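Local coordinates for protein NAD-dependent L-serine dehydrogenase (Pseudomonas aeruginosa, PDB 3OBB) that oxidises L-serine and methyl-L-serine with NAD(+) as the acceptor, with low activity toward beta-hydroxyisobutyrate, at residues K4-I9 against Y27-F32. Numbering follows the deposited sequence.
Sequences KQIAFI and YLLNVF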
loop_
_atom_site.group_PDB
_atom_site.type_symbol
_atom_site.label_atom_id
_atom_site.label_comp_id
_atom_site.label_asym_id
_atom_site.label_seq_id
_atom_site.Cartn_x
_atom_site.Cartn_y
_atom_site.Cartn_z
ATOM N N LYS A 4 23.593 -44.806 -6.635
ATOM C CA LYS A 4 22.900 -44.653 -5.360
ATOM C C LYS A 4 21.390 -44.867 -5.591
ATOM O O LYS A 4 20.859 -44.529 -6.664
ATOM C CB LYS A 4 23.203 -43.277 -4.737
ATOM C CG LYS A 4 24.661 -42.817 -4.894
ATOM C CD LYS A 4 24.822 -41.343 -4.582
ATOM C CE LYS A 4 25.785 -40.671 -5.576
ATOM N NZ LYS A 4 25.757 -39.169 -5.561
ATOM N N GLN A 5 20.725 -45.478 -4.607
ATOM C CA GLN A 5 19.271 -45.596 -4.613
ATOM C C GLN A 5 18.597 -44.333 -4.039
ATOM O O GLN A 5 18.739 -44.020 -2.849
ATOM C CB GLN A 5 18.832 -46.839 -3.841
ATOM C CG GLN A 5 17.324 -47.065 -3.807
ATOM C CD GLN A 5 16.759 -47.492 -5.149
ATOM O OE1 GLN A 5 17.138 -48.525 -5.709
ATOM N NE2 GLN A 5 15.840 -46.697 -5.670
ATOM N N ILE A 6 17.861 -43.623 -4.897
ATOM C CA ILE A 6 17.111 -42.427 -4.500
ATOM C C ILE A 6 15.618 -42.739 -4.346
ATOM O O ILE A 6 15.043 -43.437 -5.176
ATOM C CB ILE A 6 17.298 -41.278 -5.525
ATOM C CG1 ILE A 6 18.665 -40.601 -5.386
ATOM C CG2 ILE A 6 16.259 -40.187 -5.317
ATOM C CD1 ILE A 6 19.877 -41.468 -5.699
ATOM N N ALA A 7 14.999 -42.253 -3.274
ATOM C CA ALA A 7 13.548 -42.221 -3.207
ATOM C C ALA A 7 13.088 -40.790 -3.535
ATOM O O ALA A 7 13.631 -39.832 -2.989
ATOM C CB ALA A 7 13.049 -42.664 -1.843
ATOM N N PHE A 8 12.135 -40.646 -4.460
ATOM C CA PHE A 8 11.627 -39.325 -4.856
ATOM C C PHE A 8 10.132 -39.268 -4.545
ATOM O O PHE A 8 9.324 -40.020 -5.109
ATOM C CB PHE A 8 11.905 -39.026 -6.343
ATOM C CG PHE A 8 12.037 -37.559 -6.673
ATOM C CD1 PHE A 8 10.928 -36.714 -6.682
ATOM C CD2 PHE A 8 13.271 -37.026 -7.008
ATOM C CE1 PHE A 8 11.057 -35.362 -6.987
ATOM C CE2 PHE A 8 13.414 -35.668 -7.349
ATOM C CZ PHE A 8 12.310 -34.833 -7.331
ATOM N N ILE A 9 9.776 -38.392 -3.617
ATOM C CA ILE A 9 8.391 -38.242 -3.210
ATOM C C ILE A 9 7.861 -36.916 -3.784
ATOM O O ILE A 9 8.382 -35.834 -3.491
ATOM C CB ILE A 9 8.243 -38.357 -1.655
ATOM C CG1 ILE A 9 8.610 -39.780 -1.192
ATOM C CG2 ILE A 9 6.832 -38.056 -1.191
ATOM C CD1 ILE A 9 9.914 -39.856 -0.436
ATOM N N TYR A 27 20.870 -42.301 -11.962
ATOM C CA TYR A 27 20.439 -42.809 -10.661
ATOM C C TYR A 27 19.293 -43.804 -10.793
ATOM O O TYR A 27 18.557 -43.791 -11.791
ATOM C CB TYR A 27 20.054 -41.661 -9.732
ATOM C CG TYR A 27 21.225 -40.767 -9.446
ATOM C CD1 TYR A 27 21.422 -39.582 -10.175
ATOM C CD2 TYR A 27 22.164 -41.113 -8.471
ATOM C CE1 TYR A 27 22.531 -38.767 -9.932
ATOM C CE2 TYR A 27 23.258 -40.292 -8.214
ATOM C CZ TYR A 27 23.433 -39.136 -8.949
ATOM O OH TYR A 27 24.517 -38.357 -8.696
ATOM N N LEU A 28 19.166 -44.675 -9.789
ATOM C CA LEU A 28 18.011 -45.563 -9.647
ATOM C C LEU A 28 17.001 -44.875 -8.739
ATOM O O LEU A 28 17.346 -44.443 -7.624
ATOM C CB LEU A 28 18.424 -46.909 -9.035
ATOM C CG LEU A 28 19.663 -47.563 -9.638
ATOM C CD1 LEU A 28 19.924 -48.882 -8.961
ATOM C CD2 LEU A 28 19.481 -47.762 -11.130
ATOM N N LEU A 29 15.758 -44.766 -9.199
ATOM C CA LEU A 29 14.757 -44.097 -8.384
ATOM C C LEU A 29 13.605 -45.025 -8.077
ATOM O O LEU A 29 13.129 -45.724 -8.960
ATOM C CB LEU A 29 14.204 -42.836 -9.077
ATOM C CG LEU A 29 15.020 -41.636 -9.620
ATOM C CD1 LEU A 29 14.199 -40.374 -9.423
ATOM C CD2 LEU A 29 16.387 -41.418 -9.031
ATOM N N ASN A 30 13.170 -45.019 -6.818
ATOM C CA ASN A 30 11.824 -45.455 -6.455
ATOM C C ASN A 30 11.009 -44.202 -6.279
ATOM O O ASN A 30 11.429 -43.296 -5.569
ATOM C CB ASN A 30 11.807 -46.243 -5.139
ATOM C CG ASN A 30 12.835 -47.337 -5.105
ATOM O OD1 ASN A 30 13.656 -47.408 -4.177
ATOM N ND2 ASN A 30 12.829 -48.190 -6.127
ATOM N N VAL A 31 9.842 -44.142 -6.911
ATOM C CA VAL A 31 9.042 -42.913 -6.901
ATOM C C VAL A 31 7.663 -43.125 -6.264
ATOM O O VAL A 31 7.112 -44.232 -6.282
ATOM C CB VAL A 31 8.921 -42.274 -8.319
ATOM C CG1 VAL A 31 10.293 -41.897 -8.843
ATOM C CG2 VAL A 31 8.183 -43.193 -9.342
ATOM N N PHE A 32 7.126 -42.066 -5.668
ATOM C CA PHE A 32 5.750 -42.080 -5.220
ATOM C C PHE A 32 5.152 -40.708 -5.374
ATOM O O PHE A 32 5.795 -39.680 -5.100
ATOM C CB PHE A 32 5.570 -42.601 -3.767
ATOM C CG PHE A 32 4.112 -42.736 -3.363
ATOM C CD1 PHE A 32 3.496 -41.755 -2.572
ATOM C CD2 PHE A 32 3.345 -43.794 -3.838
ATOM C CE1 PHE A 32 2.138 -41.861 -2.222
ATOM C CE2 PHE A 32 1.995 -43.909 -3.506
ATOM C CZ PHE A 32 1.392 -42.929 -2.693
#
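Ile6 and Phe8, which face Leu29 and Val31 in register, exchange four backbone hydrogen bonds with Leu28, Asn30 and Phe32, joining two parallel strands. Ile6 N donates to Leu28 O (2.9 Å) and Ile6 O accepts from Asn30 N; Phe8 N then donates to Asn30 O and Phe8 O accepts from Phe32 N (3.1 Å). The CA-H groups of Leu29 and Val31 approach the same two carbonyls, Ile6 O and Phe8 O. Ile6 sends its side chain to the face that also carries Phe8, Leu29 and Val31. Its CB lies 3.6 Å from Leu29 CD2, CG2 borders that same methyl, and with CG1 beside the backbone N (chi1 -76°) the next bend carries CD1 to within 3.6 Å of Tyr27 CD2. The strands belong to the first beta-alpha-beta unit of the Rossmann domain, linked by helix 15-24, whose Ala19 packs against both Phe8 and Leu29; both segments are part of the NAD(+)-binding region. On the Ile6 face, Phe8 CB meets Leu29 CD1 and Val31 CG1, each at 4.1 Å. Lys4 runs alongside Tyr27 in the same direction, its CE level with the ring and at its rim, 3.7 Å from Tyr27 CE2, and NZ makes a weak hydrogen bond to Tyr27 OH. On the other face, shared with Ala7 and Asn30, the Gln5 chain bends at chi2 (71°) and crosses Asn30 at about a right angle, yet the two amide planes are only 7° apart. Gln5 NE2 comes close to Asn30 OD1, but the angle is too poor for a hydrogen bond; within its own strand NE2 bonds weakly to Ile6 O.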